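Local coordinates for putative hydrolase (Bacteroides ovatus, PDB 4HBS), which is of unknown function but has a five-bladed beta-propeller fold and is probably a hydrolase, perhaps acting on glycosidic bonds, at residues Asp77-Val82 / Ser380-Asn385. Sequence-based numbering, arbitrary orientation.
Sequences DSFYGV and SNFWDN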
loop_
_atom_site.group_PDB
_atom_site.type_symbol
_atom_site.label_atom_id
_atom_site.label_comp_id
_atom_site.label_asym_id
_atom_site.label_seq_id
_atom_site.Cartn_x
_atom_site.Cartn_y
_atom_site.Cartn_z
ATOM N N ASP A 77 -2.995 10.231 -2.334
ATOM C CA ASP A 77 -3.643 11.473 -1.937
ATOM C C ASP A 77 -3.665 11.599 -0.416
ATOM O O ASP A 77 -4.268 10.756 0.240
ATOM C CB ASP A 77 -5.050 11.543 -2.514
ATOM C CG ASP A 77 -5.144 11.658 -4.018
ATOM O OD1 ASP A 77 -4.084 11.670 -4.686
ATOM O OD2 ASP A 77 -6.281 11.712 -4.539
ATOM N N SER A 78 -2.926 12.598 0.149
ATOM C CA SER A 78 -2.824 12.806 1.599
ATOM C C SER A 78 -3.041 14.252 2.001
ATOM O O SER A 78 -2.626 15.142 1.282
ATOM C CB SER A 78 -1.444 12.385 2.096
ATOM O OG SER A 78 -1.204 11.000 1.936
ATOM N N PHE A 79 -3.634 14.473 3.195
ATOM C CA PHE A 79 -3.862 15.798 3.765
ATOM C C PHE A 79 -2.647 16.238 4.580
ATOM O O PHE A 79 -2.246 15.548 5.513
ATOM C CB PHE A 79 -5.095 15.823 4.680
ATOM C CG PHE A 79 -6.410 15.633 3.985
ATOM C CD1 PHE A 79 -6.903 16.598 3.121
ATOM C CD2 PHE A 79 -7.188 14.508 4.229
ATOM C CE1 PHE A 79 -8.126 16.414 2.466
ATOM C CE2 PHE A 79 -8.411 14.330 3.578
ATOM C CZ PHE A 79 -8.871 15.283 2.698
ATOM N N TYR A 80 -2.092 17.399 4.241
ATOM C CA TYR A 80 -0.984 18.012 4.939
ATOM C C TYR A 80 -1.477 19.325 5.417
ATOM O O TYR A 80 -1.885 20.127 4.592
ATOM C CB TYR A 80 0.198 18.180 4.006
ATOM C CG TYR A 80 1.006 16.921 3.853
ATOM C CD1 TYR A 80 0.704 15.994 2.865
ATOM C CD2 TYR A 80 2.084 16.655 4.693
ATOM C CE1 TYR A 80 1.459 14.833 2.709
ATOM C CE2 TYR A 80 2.882 15.531 4.508
ATOM C CZ TYR A 80 2.557 14.610 3.524
ATOM O OH TYR A 80 3.284 13.454 3.384
ATOM N N GLY A 81 -1.518 19.531 6.730
ATOM C CA GLY A 81 -2.031 20.769 7.286
ATOM C C GLY A 81 -2.266 20.725 8.776
ATOM O O GLY A 81 -1.451 20.175 9.516
ATOM N N VAL A 82 -3.404 21.280 9.215
ATOM C CA VAL A 82 -3.738 21.462 10.627
ATOM C C VAL A 82 -5.016 20.702 11.055
ATOM O O VAL A 82 -6.036 20.780 10.373
ATOM C CB VAL A 82 -3.896 23.000 10.864
ATOM C CG1 VAL A 82 -4.636 23.306 12.158
ATOM C CG2 VAL A 82 -2.537 23.683 10.858
ATOM N N SER A 380 -18.521 8.879 2.236
ATOM C CA SER A 380 -19.242 9.138 0.969
ATOM C C SER A 380 -19.028 10.548 0.443
ATOM O O SER A 380 -18.696 10.728 -0.731
ATOM C CB SER A 380 -20.738 8.895 1.135
ATOM O OG SER A 380 -21.006 7.626 1.713
ATOM N N ASN A 381 -19.172 11.540 1.324
ATOM C CA ASN A 381 -19.044 12.945 0.970
ATOM C C ASN A 381 -17.663 13.497 1.349
ATOM O O ASN A 381 -17.242 13.382 2.500
ATOM C CB ASN A 381 -20.139 13.719 1.641
ATOM C CG ASN A 381 -21.544 13.181 1.350
ATOM O OD1 ASN A 381 -22.243 12.711 2.252
ATOM N ND2 ASN A 381 -21.977 13.176 0.077
ATOM N N PHE A 382 -16.958 14.096 0.379
ATOM C CA PHE A 382 -15.591 14.582 0.590
ATOM C C PHE A 382 -15.476 15.670 1.648
ATOM O O PHE A 382 -14.435 15.744 2.310
ATOM C CB PHE A 382 -14.968 15.097 -0.734
ATOM C CG PHE A 382 -13.474 15.374 -0.654
ATOM C CD1 PHE A 382 -12.548 14.348 -0.794
ATOM C CD2 PHE A 382 -13.002 16.645 -0.373
ATOM C CE1 PHE A 382 -11.177 14.597 -0.669
ATOM C CE2 PHE A 382 -11.628 16.897 -0.262
ATOM C CZ PHE A 382 -10.726 15.879 -0.431
ATOM N N TRP A 383 -16.538 16.505 1.820
ATOM C CA TRP A 383 -16.538 17.595 2.799
ATOM C C TRP A 383 -16.492 17.096 4.227
ATOM O O TRP A 383 -16.049 17.833 5.109
ATOM C CB TRP A 383 -17.765 18.523 2.624
ATOM C CG TRP A 383 -19.124 17.868 2.532
ATOM C CD1 TRP A 383 -20.053 17.751 3.528
ATOM C CD2 TRP A 383 -19.760 17.399 1.339
ATOM N NE1 TRP A 383 -21.203 17.181 3.038
ATOM C CE2 TRP A 383 -21.058 16.976 1.690
ATOM C CE3 TRP A 383 -19.349 17.269 0.010
ATOM C CZ2 TRP A 383 -21.934 16.420 0.757
ATOM C CZ3 TRP A 383 -20.216 16.715 -0.903
ATOM C CH2 TRP A 383 -21.491 16.301 -0.529
ATOM N N ASP A 384 -16.904 15.833 4.463
ATOM C CA ASP A 384 -16.943 15.258 5.807
ATOM C C ASP A 384 -15.523 14.908 6.326
ATOM O O ASP A 384 -15.396 14.500 7.481
ATOM C CB ASP A 384 -17.899 14.058 5.878
ATOM C CG ASP A 384 -19.363 14.465 5.762
ATOM O OD1 ASP A 384 -19.710 15.577 6.212
ATOM O OD2 ASP A 384 -20.166 13.652 5.275
ATOM N N ASN A 385 -14.462 15.138 5.507
ATOM C CA ASN A 385 -13.067 15.025 5.907
ATOM C C ASN A 385 -12.619 16.315 6.611
ATOM O O ASN A 385 -11.462 16.381 6.991
ATOM C CB ASN A 385 -12.160 14.757 4.675
ATOM C CG ASN A 385 -12.410 13.419 4.024
ATOM O OD1 ASN A 385 -12.226 12.354 4.638
ATOM N ND2 ASN A 385 -12.834 13.431 2.772
#
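Phe79 makes a small apolar contact with Phe382 and Asn385. It joins the short strand 79-80 to the 3-10 turn 382-385, in the loop between strands 371-377 and 399-403 of the five-bladed propeller. The strand and the turn are far apart in sequence. The Phe79 ring reaches across with its far end. Phe382 comes from the opposite direction, and its CZ meets Phe79 CZ at 3.7 Å, at the edge of the Phe79 ring. The ring planes are inclined at 48°, neither stacked nor perpendicular. Asn385 approaches roughly at right angles to Phe79, with CB 3.9 Å from Phe79 CZ. Its CG lies anti to the carbonyl carbon (chi1 -66°), beside the backbone N, and chi2 then turns ND2 toward Phe382 O. Asn385 ND2 donates to Phe382 O at 2.9 Å, and Asn385 N donates to the same oxygen. Phe94 stacks on Phe79 and meets Phe382 edge-to-face, while Phe386 also packs on Phe79. An alanine in place of Phe79 would probably open a gap beside Phe382 and the CB of Asn385 and deprive Phe94 of its stacking partner. The contact across the segments is thus purely apolar, and ND2 gives one N-H to the turn's own carbonyl oxygen, with a weak further bond to a glycerol.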